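Local coordinates for ABC transporter, substrate-binding protein (Streptococcus pneumoniae, PDB 5G5Y) that binds short- and long-chain fructooligosaccharides, preferring tetrasaccharides and larger, as the solute-binding component of the FusABC-MsmK ABC importer, at residues Asp100-Tyr105 / Ala385-Tyr390; Phe119-Glu124 / Gly304-Lys309; Met92-Lys97 / Trp325-Tyr330. One frame throughout, in Å; residues are numbered along the deposited sequence.

Interaction 1: residues Asp100-Tyr105 / Ala385-Tyr390; sequences DEKPEY and AILDSY
At the bend between helices 93-101 and 104-109, E101, K102 and Y105 meet L387 and S389, which lie just beyond the end of strand 384-386. E101 carries the polar part. Its chain runs straight out, CG anti to the amide nitrogen (chi1 -176°), so that the carboxylate reaches S389. The OG of S389 donates to OE2 of E101 at 3.2 Å, using the syn lone pair of that oxygen. A water accepts from S389 N at 3.2 Å and gives a weak bond back to E101 OE2, so the carboxylate touches S389 by two routes. The same water is a zinc ligand, and K102, whose chain is bent at chi2 and chi3, belongs with E124 and D127 to that zinc site. L387 packs beside this polar link: its CD1 lies 3.7 Å from E101 OE1 and makes an apolar contact with K102 CG at 4.0 Å, the two chains running antiparallel alongside one another. The other branch, CD2, comes within 4.4 Å of CE2 of the Y105 ring. Y105 and D388 each hold one oxygen of E124: the tyrosine hydroxyl is hydrogen-bonded to OE2, while D388 N donates to the zinc-binding OE1.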
ATOM      1  N   ASP A 100      12.698  19.532   1.889  1.00 24.02           N
ATOM      2  CA  ASP A 100      12.248  20.907   1.782  1.00 28.58           C
ATOM      3  C   ASP A 100      10.904  21.032   1.035  1.00 26.49           C
ATOM      4  O   ASP A 100      10.055  21.786   1.478  1.00 30.92           O
ATOM      5  CB  ASP A 100      13.338  21.753   1.091  1.00 34.25           C
ATOM      6  CG  ASP A 100      13.077  23.249   1.210  1.00 42.22           C
ATOM      7  OD1 ASP A 100      13.222  23.775   2.339  1.00 49.42           O
ATOM      8  OD2 ASP A 100      12.700  23.880   0.190  1.00 43.94           O
ATOM      9  N   GLU A 101      10.709  20.329  -0.075  1.00 24.96           N
ATOM     10  CA  GLU A 101       9.440  20.345  -0.831  1.00 26.83           C
ATOM     11  C   GLU A 101       8.339  19.617  -0.022  1.00 28.79           C
ATOM     12  O   GLU A 101       7.180  20.015  -0.059  1.00 28.28           O
ATOM     13  CB  GLU A 101       9.585  19.677  -2.224  1.00 29.66           C
ATOM     14  CG  GLU A 101       8.327  19.738  -3.130  1.00 32.99           C
ATOM     15  CD  GLU A 101       8.474  19.109  -4.536  1.00 38.28           C
ATOM     16  OE1 GLU A 101       9.610  19.059  -5.065  1.00 39.54           O
ATOM     17  OE2 GLU A 101       7.437  18.676  -5.146  1.00 37.67           O
ATOM     18  N   LYS A 102       8.708  18.555   0.700  1.00 23.78           N
ATOM     19  CA  LYS A 102       7.756  17.689   1.392  1.00 23.91           C
ATOM     20  C   LYS A 102       8.224  17.439   2.803  1.00 22.54           C
ATOM     21  O   LYS A 102       8.672  16.339   3.117  1.00 20.28           O
ATOM     22  CB  LYS A 102       7.617  16.347   0.656  1.00 27.50           C
ATOM     23  CG  LYS A 102       7.388  16.433  -0.834  1.00 29.34           C
ATOM     24  CD  LYS A 102       6.067  17.045  -1.192  1.00 35.14           C
ATOM     25  CE  LYS A 102       4.993  16.005  -1.210  1.00 38.63           C
ATOM     26  NZ  LYS A 102       3.706  16.641  -1.532  1.00 41.49           N
ATOM     27  N   PRO A 103       8.116  18.451   3.685  1.00 21.62           N
ATOM     28  CA  PRO A 103       8.594  18.291   5.038  1.00 22.67           C
ATOM     29  C   PRO A 103       7.884  17.255   5.878  1.00 20.66           C
ATOM     30  O   PRO A 103       8.441  16.853   6.906  1.00 21.56           O
ATOM     31  CB  PRO A 103       8.435  19.689   5.664  1.00 25.30           C
ATOM     32  CG  PRO A 103       7.491  20.409   4.794  1.00 25.22           C
ATOM     33  CD  PRO A 103       7.543  19.790   3.438  1.00 24.21           C
ATOM     34  N   GLU A 104       6.701  16.801   5.461  1.00 21.04           N
ATOM     35  CA  GLU A 104       6.056  15.696   6.158  1.00 22.14           C
ATOM     36  C   GLU A 104       6.951  14.456   6.211  1.00 21.66           C
ATOM     37  O   GLU A 104       6.881  13.706   7.182  1.00 21.20           O
ATOM     38  CB  GLU A 104       4.720  15.356   5.527  1.00 26.53           C
ATOM     39  CG  GLU A 104       4.849  14.652   4.183  1.00 30.64           C
ATOM     40  CD  GLU A 104       3.573  14.687   3.412  1.00 38.41           C
ATOM     41  OE1 GLU A 104       3.356  15.687   2.670  1.00 39.28           O
ATOM     42  OE2 GLU A 104       2.788  13.715   3.581  1.00 41.24           O
ATOM     43  N   TYR A 105       7.769  14.219   5.172  1.00 19.98           N
ATOM     44  CA  TYR A 105       8.599  13.024   5.164  1.00 17.96           C
ATOM     45  C   TYR A 105       9.669  13.105   6.228  1.00 17.70           C
ATOM     46  O   TYR A 105      10.006  12.086   6.788  1.00 16.07           O
ATOM     47  CB  TYR A 105       9.209  12.739   3.792  1.00 17.12           C
ATOM     48  CG  TYR A 105       8.175  12.313   2.775  1.00 16.54           C
ATOM     49  CD1 TYR A 105       7.393  11.187   2.973  1.00 16.63           C
ATOM     50  CD2 TYR A 105       7.960  13.055   1.633  1.00 17.28           C
ATOM     51  CE1 TYR A 105       6.428  10.807   2.041  1.00 17.10           C
ATOM     52  CE2 TYR A 105       7.019  12.683   0.696  1.00 17.39           C
ATOM     53  CZ  TYR A 105       6.259  11.543   0.913  1.00 16.77           C
ATOM     54  OH  TYR A 105       5.328  11.162   0.011  1.00 17.52           O
ATOM     55  N   ALA A 385      13.325   8.479  -4.026  1.00 13.39           N
ATOM     56  CA  ALA A 385      12.106   9.254  -3.986  1.00 13.50           C
ATOM     57  C   ALA A 385      11.594   9.641  -5.347  1.00 13.77           C
ATOM     58  O   ALA A 385      12.331  10.211  -6.151  1.00 13.32           O
ATOM     59  CB  ALA A 385      12.264  10.506  -3.161  1.00 13.82           C
ATOM     60  N   ILE A 386      10.314   9.334  -5.556  1.00 12.87           N
ATOM     61  CA  ILE A 386       9.541   9.786  -6.721  1.00 14.20           C
ATOM     62  C   ILE A 386       8.356  10.589  -6.200  1.00 14.99           C
ATOM     63  O   ILE A 386       7.469  10.056  -5.500  1.00 14.05           O
ATOM     64  CB  ILE A 386       9.060   8.626  -7.583  1.00 14.83           C
ATOM     65  CG1 ILE A 386      10.259   7.750  -7.988  1.00 16.27           C
ATOM     66  CG2 ILE A 386       8.359   9.123  -8.844  1.00 16.13           C
ATOM     67  CD1 ILE A 386       9.875   6.429  -8.614  1.00 16.06           C
ATOM     68  N   LEU A 387       8.364  11.869  -6.532  1.00 15.09           N
ATOM     69  CA  LEU A 387       7.322  12.800  -6.105  1.00 16.01           C
ATOM     70  C   LEU A 387       6.336  12.942  -7.248  1.00 15.87           C
ATOM     71  O   LEU A 387       6.688  12.767  -8.426  1.00 14.08           O
ATOM     72  CB  LEU A 387       7.904  14.152  -5.716  1.00 17.28           C
ATOM     73  CG  LEU A 387       8.962  14.105  -4.616  1.00 18.86           C
ATOM     74  CD1 LEU A 387       9.368  15.495  -4.199  1.00 20.35           C
ATOM     75  CD2 LEU A 387       8.487  13.303  -3.416  1.00 19.97           C
ATOM     76  N   ASP A 388       5.097  13.238  -6.879  1.00 16.21           N
ATOM     77  CA  ASP A 388       4.041  13.408  -7.843  1.00 18.23           C
ATOM     78  C   ASP A 388       4.334  14.530  -8.851  1.00 18.85           C
ATOM     79  O   ASP A 388       3.931  14.423  -9.997  1.00 17.82           O
ATOM     80  CB  ASP A 388       2.720  13.612  -7.134  1.00 20.65           C
ATOM     81  CG  ASP A 388       1.530  13.433  -8.063  1.00 21.95           C
ATOM     82  OD1 ASP A 388       1.343  12.324  -8.604  1.00 21.48           O
ATOM     83  OD2 ASP A 388       0.774  14.416  -8.227  1.00 25.15           O
ATOM     84  N   SER A 389       5.097  15.551  -8.452  1.00 18.89           N
ATOM     85  CA  SER A 389       5.568  16.577  -9.392  1.00 20.11           C
ATOM     86  C   SER A 389       6.510  16.080 -10.535  1.00 18.96           C
ATOM     87  O   SER A 389       6.760  16.801 -11.495  1.00 19.11           O
ATOM     88  CB  SER A 389       6.267  17.700  -8.626  1.00 20.06           C
ATOM     89  OG  SER A 389       7.399  17.221  -7.941  1.00 19.95           O
ATOM     90  N   TYR A 390       7.080  14.893 -10.409  1.00 17.71           N
ATOM     91  CA  TYR A 390       8.035  14.392 -11.413  1.00 17.43           C
ATOM     92  C   TYR A 390       7.323  13.930 -12.703  1.00 16.93           C
ATOM     93  O   TYR A 390       7.967  13.855 -13.763  1.00 16.73           O
ATOM     94  CB  TYR A 390       8.826  13.200 -10.893  1.00 16.02           C
ATOM     95  CG  TYR A 390       9.780  13.447  -9.746  1.00 15.99           C
ATOM     96  CD1 TYR A 390       9.858  14.678  -9.096  1.00 17.02           C
ATOM     97  CD2 TYR A 390      10.653  12.444  -9.339  1.00 15.00           C
ATOM     98  CE1 TYR A 390      10.751  14.901  -8.069  1.00 17.08           C
ATOM     99  CE2 TYR A 390      11.536  12.646  -8.302  1.00 15.42           C
ATOM    100  CZ  TYR A 390      11.592  13.863  -7.658  1.00 16.35           C
ATOM    101  OH  TYR A 390      12.480  14.070  -6.597  1.00 16.41           O
TER
HETATM  102  O   HOH W   1       4.917  16.433  -5.405  1.00 15.18           O

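Interaction 2: residues Phe119-Glu124 / Gly304-Lys309. With ZN (zinc ion), chain J.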
ATOM      1  N   PHE A 119      17.160   5.566   5.616  1.00 12.75           N
ATOM      2  CA  PHE A 119      16.775   6.349   4.455  1.00 12.83           C
ATOM      3  C   PHE A 119      15.581   5.692   3.749  1.00 12.99           C
ATOM      4  O   PHE A 119      15.611   4.491   3.474  1.00 12.69           O
ATOM      5  CB  PHE A 119      17.946   6.452   3.491  1.00 13.22           C
ATOM      6  CG  PHE A 119      19.148   7.129   4.079  1.00 13.03           C
ATOM      7  CD1 PHE A 119      19.266   8.509   4.035  1.00 13.93           C
ATOM      8  CD2 PHE A 119      20.161   6.409   4.673  1.00 13.96           C
ATOM      9  CE1 PHE A 119      20.371   9.159   4.576  1.00 14.42           C
ATOM     10  CE2 PHE A 119      21.291   7.059   5.204  1.00 14.50           C
ATOM     11  CZ  PHE A 119      21.389   8.425   5.150  1.00 14.28           C
ATOM     12  N   PRO A 120      14.546   6.491   3.412  1.00 12.61           N
ATOM     13  CA  PRO A 120      13.298   5.926   2.998  1.00 12.92           C
ATOM     14  C   PRO A 120      13.197   5.650   1.501  1.00 12.93           C
ATOM     15  O   PRO A 120      13.993   6.160   0.667  1.00 12.51           O
ATOM     16  CB  PRO A 120      12.286   7.009   3.376  1.00 13.12           C
ATOM     17  CG  PRO A 120      13.044   8.253   3.169  1.00 13.09           C
ATOM     18  CD  PRO A 120      14.406   7.937   3.701  1.00 12.79           C
ATOM     19  N   TRP A 121      12.246   4.790   1.198  1.00 12.27           N
ATOM     20  CA  TRP A 121      11.630   4.698  -0.140  1.00 13.17           C
ATOM     21  C   TRP A 121      10.366   5.557  -0.128  1.00 13.68           C
ATOM     22  O   TRP A 121       9.490   5.366   0.728  1.00 14.24           O
ATOM     23  CB  TRP A 121      11.295   3.241  -0.468  1.00 14.17           C
ATOM     24  CG  TRP A 121      10.421   2.991  -1.669  1.00 15.50           C
ATOM     25  CD1 TRP A 121      10.830   2.893  -2.974  1.00 17.10           C
ATOM     26  CD2 TRP A 121       9.008   2.704  -1.664  1.00 17.13           C
ATOM     27  NE1 TRP A 121       9.748   2.578  -3.780  1.00 17.89           N
ATOM     28  CE2 TRP A 121       8.631   2.438  -2.997  1.00 18.05           C
ATOM     29  CE3 TRP A 121       8.040   2.601  -0.653  1.00 17.67           C
ATOM     30  CZ2 TRP A 121       7.324   2.124  -3.348  1.00 19.76           C
ATOM     31  CZ3 TRP A 121       6.739   2.296  -1.003  1.00 18.90           C
ATOM     32  CH2 TRP A 121       6.385   2.089  -2.338  1.00 20.07           C
ATOM     33  N   ILE A 122      10.269   6.468  -1.098  1.00 13.57           N
ATOM     34  CA  ILE A 122       9.110   7.310  -1.304  1.00 13.81           C
ATOM     35  C   ILE A 122       8.649   7.133  -2.753  1.00 14.38           C
ATOM     36  O   ILE A 122       9.428   7.367  -3.696  1.00 13.93           O
ATOM     37  CB  ILE A 122       9.430   8.803  -1.046  1.00 14.27           C
ATOM     38  CG1 ILE A 122       9.847   9.060   0.425  1.00 14.89           C
ATOM     39  CG2 ILE A 122       8.222   9.656  -1.387  1.00 15.44           C
ATOM     40  CD1 ILE A 122      10.610  10.360   0.654  1.00 15.90           C
ATOM     41  N   GLU A 123       7.392   6.743  -2.925  1.00 13.57           N
ATOM     42  CA  GLU A 123       6.777   6.632  -4.255  1.00 15.26           C
ATOM     43  C   GLU A 123       5.405   7.265  -4.230  1.00 15.26           C
ATOM     44  O   GLU A 123       4.414   6.630  -3.795  1.00 15.07           O
ATOM     45  CB  GLU A 123       6.673   5.175  -4.699  1.00 16.33           C
ATOM     46  CG  GLU A 123       6.184   4.937  -6.119  1.00 17.29           C
ATOM     47  CD  GLU A 123       5.849   3.465  -6.386  1.00 18.81           C
ATOM     48  OE1 GLU A 123       4.743   3.019  -5.990  1.00 17.25           O
ATOM     49  OE2 GLU A 123       6.686   2.723  -6.960  1.00 18.67           O
ATOM     50  N   GLU A 124       5.311   8.499  -4.716  1.00 14.24           N
ATOM     51  CA  GLU A 124       4.012   9.171  -4.820  1.00 15.18           C
ATOM     52  C   GLU A 124       3.382   8.860  -6.177  1.00 15.62           C
ATOM     53  O   GLU A 124       4.008   9.078  -7.220  1.00 16.01           O
ATOM     54  CB  GLU A 124       4.187  10.672  -4.652  1.00 14.95           C
ATOM     55  CG  GLU A 124       4.744  11.018  -3.274  1.00 15.72           C
ATOM     56  CD  GLU A 124       4.749  12.522  -3.036  1.00 17.68           C
ATOM     57  OE1 GLU A 124       4.594  13.257  -4.041  1.00 16.98           O
ATOM     58  OE2 GLU A 124       4.911  12.944  -1.862  1.00 18.09           O
ATOM     59  N   GLY A 304       2.748   5.393  -0.170  1.00 16.09           N
ATOM     60  CA  GLY A 304       3.950   4.895  -0.850  1.00 16.11           C
ATOM     61  C   GLY A 304       5.175   5.345  -0.076  1.00 15.96           C
ATOM     62  O   GLY A 304       5.863   6.309  -0.445  1.00 15.41           O
ATOM     63  N   PHE A 305       5.406   4.687   1.042  1.00 15.58           N
ATOM     64  CA  PHE A 305       6.461   5.085   1.974  1.00 15.70           C
ATOM     65  C   PHE A 305       6.963   3.902   2.739  1.00 16.18           C
ATOM     66  O   PHE A 305       6.174   3.100   3.252  1.00 15.56           O
ATOM     67  CB  PHE A 305       5.970   6.155   2.939  1.00 16.52           C
ATOM     68  CG  PHE A 305       7.012   6.608   3.930  1.00 16.16           C
ATOM     69  CD1 PHE A 305       8.035   7.481   3.557  1.00 15.82           C
ATOM     70  CD2 PHE A 305       6.983   6.122   5.247  1.00 15.86           C
ATOM     71  CE1 PHE A 305       8.954   7.928   4.506  1.00 15.45           C
ATOM     72  CE2 PHE A 305       7.925   6.526   6.167  1.00 16.02           C
ATOM     73  CZ  PHE A 305       8.926   7.420   5.785  1.00 15.37           C
ATOM     74  N   ALA A 306       8.268   3.732   2.747  1.00 14.53           N
ATOM     75  CA  ALA A 306       8.901   2.768   3.656  1.00 16.05           C
ATOM     76  C   ALA A 306      10.025   3.442   4.327  1.00 16.27           C
ATOM     77  O   ALA A 306      10.901   3.994   3.656  1.00 15.59           O
ATOM     78  CB  ALA A 306       9.374   1.545   2.891  1.00 16.23           C
ATOM     79  N   ARG A 307      10.024   3.405   5.663  1.00 16.92           N
ATOM     80  CA  ARG A 307      10.961   4.166   6.450  1.00 16.37           C
ATOM     81  C   ARG A 307      12.426   3.781   6.193  1.00 16.38           C
ATOM     82  O   ARG A 307      13.304   4.647   6.216  1.00 14.32           O
ATOM     83  CB  ARG A 307      10.687   3.985   7.959  1.00 18.16           C
ATOM     84  CG  ARG A 307      10.942   5.249   8.732  1.00 18.59           C
ATOM     85  CD  ARG A 307      10.548   5.176  10.194  1.00 17.53           C
ATOM     86  NE  ARG A 307       9.297   4.470  10.466  1.00 17.56           N
ATOM     87  CZ  ARG A 307       8.071   4.989  10.432  1.00 18.06           C
ATOM     88  NH1 ARG A 307       7.868   6.260  10.117  1.00 16.74           N
ATOM     89  NH2 ARG A 307       7.023   4.192  10.721  1.00 18.62           N
ATOM     90  N   ASP A 308      12.664   2.489   5.955  1.00 16.85           N
ATOM     91  CA  ASP A 308      14.007   1.960   5.825  1.00 19.24           C
ATOM     92  C   ASP A 308      14.233   1.144   4.566  1.00 19.06           C
ATOM     93  O   ASP A 308      13.788  -0.006   4.446  1.00 22.42           O
ATOM     94  CB  ASP A 308      14.345   1.126   7.059  1.00 19.55           C
ATOM     95  CG  ASP A 308      15.600   0.326   6.897  1.00 22.09           C
ATOM     96  OD1 ASP A 308      16.552   0.751   6.157  1.00 23.59           O
ATOM     97  OD2 ASP A 308      15.639  -0.745   7.542  1.00 23.76           O
ATOM     98  N   LYS A 309      14.917   1.747   3.617  1.00 18.31           N
ATOM     99  CA  LYS A 309      15.540   1.014   2.551  1.00 18.33           C
ATOM    100  C   LYS A 309      17.061   1.140   2.548  1.00 17.17           C
ATOM    101  O   LYS A 309      17.694   0.719   1.582  1.00 18.65           O
ATOM    102  CB  LYS A 309      14.963   1.428   1.206  1.00 19.68           C
ATOM    103  CG  LYS A 309      13.562   0.966   0.950  1.00 21.03           C
ATOM    104  CD  LYS A 309      13.348  -0.534   0.952  1.00 23.83           C
ATOM    105  CE  LYS A 309      11.874  -0.821   0.763  1.00 28.78           C
ATOM    106  NZ  LYS A 309      11.685  -2.187   0.253  1.00 34.17           N
TER
HETATM  107 ZN    ZN J1543       3.766  15.208  -3.800  1.00 45.91          ZN
HETATM  108  O   HOH W   1       4.917  16.433  -5.405  1.00 15.18           O
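The bond from E123 N to G304 O is straight at the hydrogen (172°) yet arrives 42° above the carbonyl plane, away from the lone pairs, at a length of 2.9 Å. G304, having no side chain, lets its CA come within 3.4 Å of E123 O in a CA-H...O contact. The next hydrogen-bonded pair, W121 and A306, is regular and antiparallel, exchanging two bonds of 2.9 Å in their carbonyl planes, before K309 N closes the ladder on F119 O at 2.8 Å. W121 swings its indole back along the partner strand, CG trans to the backbone nitrogen (chi1 168°), so that CZ3 sits 3.5 Å from G304 C and CE3 lies against the methyl of A306. K309 bends at chi2 and lays CG against W121 CB. On the other face of the sheet, the non-hydrogen-bonded pair I122 and F305 cross obliquely, I122 CG1 meeting the edge of the F305 ring, whose CE1 also packs on P120 CB at 3.6 Å. Beyond the strand, E124 OE1 binds zinc at 2.1 Å. E123 and K309 both bind substrate, and N339 holds the polar ends of E123 and W121. Short strands of this kind, beside substrate-binding residues, are consistent with the hinge between the lobes of a solute-binding protein, next to the sugar cleft.

Interaction 3: residues Met92-Lys97 / Trp325-Tyr330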
ATOM      1  N   MET A  92      23.950  15.775   1.674  1.00 15.40           N
ATOM      2  CA  MET A  92      22.899  15.150   0.865  1.00 15.51           C
ATOM      3  C   MET A  92      21.895  16.167   0.290  1.00 15.57           C
ATOM      4  O   MET A  92      20.719  16.162   0.667  1.00 13.63           O
ATOM      5  CB  MET A  92      22.243  14.026   1.633  1.00 15.81           C
ATOM      6  CG  MET A  92      23.213  12.986   2.186  1.00 14.78           C
ATOM      7  SD  MET A  92      22.329  11.640   3.022  1.00 15.57           S
ATOM      8  CE  MET A  92      21.668  10.749   1.590  1.00 15.86           C
ATOM      9  N   PRO A  93      22.374  17.055  -0.634  1.00 15.37           N
ATOM     10  CA  PRO A  93      21.478  18.079  -1.201  1.00 16.51           C
ATOM     11  C   PRO A  93      20.232  17.546  -1.957  1.00 15.03           C
ATOM     12  O   PRO A  93      19.185  18.222  -1.957  1.00 14.66           O
ATOM     13  CB  PRO A  93      22.391  18.882  -2.157  1.00 15.86           C
ATOM     14  CG  PRO A  93      23.471  17.918  -2.526  1.00 17.25           C
ATOM     15  CD  PRO A  93      23.699  17.079  -1.293  1.00 15.93           C
ATOM     16  N   ASN A  94      20.328  16.396  -2.636  1.00 15.48           N
ATOM     17  CA  ASN A  94      19.134  15.850  -3.318  1.00 15.02           C
ATOM     18  C   ASN A  94      18.036  15.500  -2.304  1.00 14.50           C
ATOM     19  O   ASN A  94      16.892  15.864  -2.472  1.00 14.31           O
ATOM     20  CB  ASN A  94      19.445  14.632  -4.235  1.00 15.88           C
ATOM     21  CG  ASN A  94      20.406  14.961  -5.359  1.00 17.62           C
ATOM     22  OD1 ASN A  94      20.366  16.056  -5.903  1.00 19.96           O
ATOM     23  ND2 ASN A  94      21.257  14.023  -5.724  1.00 16.85           N
ATOM     24  N   LEU A  95      18.397  14.787  -1.254  1.00 14.39           N
ATOM     25  CA  LEU A  95      17.474  14.415  -0.206  1.00 14.57           C
ATOM     26  C   LEU A  95      17.007  15.668   0.544  1.00 15.99           C
ATOM     27  O   LEU A  95      15.838  15.807   0.847  1.00 14.38           O
ATOM     28  CB  LEU A  95      18.125  13.421   0.749  1.00 14.63           C
ATOM     29  CG  LEU A  95      17.231  12.949   1.913  1.00 15.17           C
ATOM     30  CD1 LEU A  95      15.902  12.384   1.467  1.00 16.34           C
ATOM     31  CD2 LEU A  95      17.988  11.893   2.670  1.00 15.84           C
ATOM     32  N   LYS A  96      17.893  16.627   0.769  1.00 16.42           N
ATOM     33  CA  LYS A  96      17.439  17.881   1.414  1.00 18.50           C
ATOM     34  C   LYS A  96      16.390  18.651   0.587  1.00 18.87           C
ATOM     35  O   LYS A  96      15.468  19.271   1.155  1.00 18.48           O
ATOM     36  CB  LYS A  96      18.627  18.796   1.712  1.00 20.24           C
ATOM     37  CG  LYS A  96      19.403  18.371   2.916  1.00 22.84           C
ATOM     38  CD  LYS A  96      20.786  19.032   2.924  1.00 27.13           C
ATOM     39  CE  LYS A  96      20.750  20.481   3.351  1.00 29.94           C
ATOM     40  NZ  LYS A  96      22.114  21.059   3.100  1.00 31.92           N
ATOM     41  N   LYS A  97      16.514  18.611  -0.742  1.00 17.50           N
ATOM     42  CA  LYS A  97      15.534  19.250  -1.616  1.00 20.18           C
ATOM     43  C   LYS A  97      14.143  18.564  -1.545  1.00 19.16           C
ATOM     44  O   LYS A  97      13.112  19.202  -1.562  1.00 17.83           O
ATOM     45  CB  LYS A  97      16.021  19.266  -3.058  1.00 22.86           C
ATOM     46  CG  LYS A  97      15.132  20.112  -3.961  1.00 27.47           C
ATOM     47  CD  LYS A  97      15.661  20.187  -5.379  1.00 31.70           C
ATOM     48  CE  LYS A  97      14.626  20.830  -6.294  1.00 35.25           C
ATOM     49  NZ  LYS A  97      15.251  21.058  -7.626  1.00 38.94           N
ATOM     50  N   TRP A 325      27.065   8.747  -1.899  1.00 13.64           N
ATOM     51  CA  TRP A 325      26.596   7.651  -2.730  1.00 13.43           C
ATOM     52  C   TRP A 325      25.072   7.514  -2.551  1.00 12.97           C
ATOM     53  O   TRP A 325      24.331   7.422  -3.541  1.00 12.76           O
ATOM     54  CB  TRP A 325      27.295   6.329  -2.354  1.00 13.68           C
ATOM     55  CG  TRP A 325      27.003   5.238  -3.292  1.00 13.93           C
ATOM     56  CD1 TRP A 325      27.746   4.879  -4.361  1.00 14.13           C
ATOM     57  CD2 TRP A 325      25.848   4.361  -3.287  1.00 13.87           C
ATOM     58  NE1 TRP A 325      27.153   3.837  -5.027  1.00 14.11           N
ATOM     59  CE2 TRP A 325      25.976   3.512  -4.404  1.00 14.54           C
ATOM     60  CE3 TRP A 325      24.712   4.246  -2.477  1.00 13.50           C
ATOM     61  CZ2 TRP A 325      25.028   2.525  -4.715  1.00 13.66           C
ATOM     62  CZ3 TRP A 325      23.755   3.277  -2.794  1.00 13.51           C
ATOM     63  CH2 TRP A 325      23.932   2.412  -3.887  1.00 13.25           C
ATOM     64  N   ILE A 326      24.611   7.547  -1.319  1.00 12.63           N
ATOM     65  CA  ILE A 326      23.143   7.435  -1.062  1.00 13.11           C
ATOM     66  C   ILE A 326      22.433   8.641  -1.689  1.00 13.34           C
ATOM     67  O   ILE A 326      21.373   8.502  -2.364  1.00 13.08           O
ATOM     68  CB  ILE A 326      22.810   7.322   0.434  1.00 13.37           C
ATOM     69  CG1 ILE A 326      23.369   6.023   0.996  1.00 13.43           C
ATOM     70  CG2 ILE A 326      21.274   7.332   0.666  1.00 13.69           C
ATOM     71  CD1 ILE A 326      23.438   5.946   2.504  1.00 14.46           C
ATOM     72  N   ASP A 327      23.001   9.835  -1.530  1.00 13.16           N
ATOM     73  CA  ASP A 327      22.351  11.004  -2.138  1.00 12.73           C
ATOM     74  C   ASP A 327      22.196  10.958  -3.680  1.00 13.38           C
ATOM     75  O   ASP A 327      21.177  11.455  -4.208  1.00 12.88           O
ATOM     76  CB  ASP A 327      22.968  12.306  -1.682  1.00 14.59           C
ATOM     77  CG  ASP A 327      22.020  13.459  -1.851  1.00 14.44           C
ATOM     78  OD1 ASP A 327      20.871  13.368  -1.327  1.00 14.44           O
ATOM     79  OD2 ASP A 327      22.405  14.412  -2.558  1.00 13.47           O
ATOM     80  N   ALA A 328      23.117  10.289  -4.385  1.00 12.86           N
ATOM     81  CA  ALA A 328      23.021  10.139  -5.828  1.00 13.11           C
ATOM     82  C   ALA A 328      21.746   9.324  -6.176  1.00 13.42           C
ATOM     83  O   ALA A 328      21.169   9.508  -7.245  1.00 14.07           O
ATOM     84  CB  ALA A 328      24.271   9.489  -6.350  1.00 13.49           C
ATOM     85  N   GLN A 329      21.291   8.467  -5.250  1.00 12.41           N
ATOM     86  CA  GLN A 329      20.093   7.646  -5.485  1.00 13.49           C
ATOM     87  C   GLN A 329      18.810   8.492  -5.453  1.00 13.02           C
ATOM     88  O   GLN A 329      17.819   8.098  -6.072  1.00 13.54           O
ATOM     89  CB  GLN A 329      19.961   6.497  -4.518  1.00 13.76           C
ATOM     90  CG  GLN A 329      21.248   5.734  -4.237  1.00 15.06           C
ATOM     91  CD  GLN A 329      22.023   5.367  -5.501  1.00 16.28           C
ATOM     92  OE1 GLN A 329      21.468   4.802  -6.437  1.00 16.81           O
ATOM     93  NE2 GLN A 329      23.313   5.723  -5.543  1.00 17.37           N
ATOM     94  N   TYR A 330      18.854   9.627  -4.746  1.00 12.27           N
ATOM     95  CA  TYR A 330      17.758  10.581  -4.626  1.00 13.17           C
ATOM     96  C   TYR A 330      17.701  11.652  -5.720  1.00 14.25           C
ATOM     97  O   TYR A 330      16.764  12.440  -5.746  1.00 14.79           O
ATOM     98  CB  TYR A 330      17.789  11.250  -3.240  1.00 12.88           C
ATOM     99  CG  TYR A 330      17.339  10.356  -2.134  1.00 12.26           C
ATOM    100  CD1 TYR A 330      15.985   9.985  -2.006  1.00 12.28           C
ATOM    101  CD2 TYR A 330      18.234   9.875  -1.195  1.00 11.78           C
ATOM    102  CE1 TYR A 330      15.564   9.146  -0.982  1.00 11.78           C
ATOM    103  CE2 TYR A 330      17.816   9.053  -0.137  1.00 12.72           C
ATOM    104  CZ  TYR A 330      16.473   8.694  -0.040  1.00 12.68           C
ATOM    105  OH  TYR A 330      16.064   7.866   0.987  1.00 12.65           O
TER
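Two first torsions bring D327 and N94 together: chi1 of D327 (-158°) turns CG away from its own amide nitrogen and aims the carboxylate at the start of the opposing helix, while N94 (-61°) keeps its amide beside its backbone nitrogen. Both carboxylate oxygens use their syn lone pairs. OD2 takes N94 N at 2.9 Å and OD1 takes L95 N at the same distance, a fork that grips two N-H groups in the first turn of helix 93-101. The partial positive charge of that helix start would probably stabilise the anion. N94 ND2 then donates to D327 O at 3.0 Å, nearly straight but well above the carbonyl plane; Y330 N reaches this oxygen from the opposite face. Here the C-terminal part of helix 319-329 meets the N terminus of helix 93-101, the local axes 8.3 Å apart and inclined at 45°, while I326 packs against strand 310-312. Beside the fork the contact is apolar. L95 CD1 stands over the face of the Y330 ring, 4.0 Å from its centroid, in a CH-pi contact, and M92 CE meets I326 CG2 at 3.6 Å. Y330 OH is hydrogen-bonded to P120 O.

How the interactions relate
Followed from the N terminus, the chain passes first through 92-97 and then 100-105, both of which include part of helix 93-101, and on to 119-124. The first loop to close is that of interaction 2, when 304-309 returns to pair with 119-124. Interaction 3 closes next at 325-330, enclosing interaction 2, and interaction 1 closes last at 385-390. Interaction 2 is therefore nested in both outer loops, whereas interactions 1 and 3 cross. Strand 121-123 sits in the middle of a three-stranded sheet, between 305-306 of interaction 2 and 384-386 of interaction 1. One end of segment 119-124 reaches the helix pair of interaction 3 through F119; its other end shares a zinc-bound water with interaction 1.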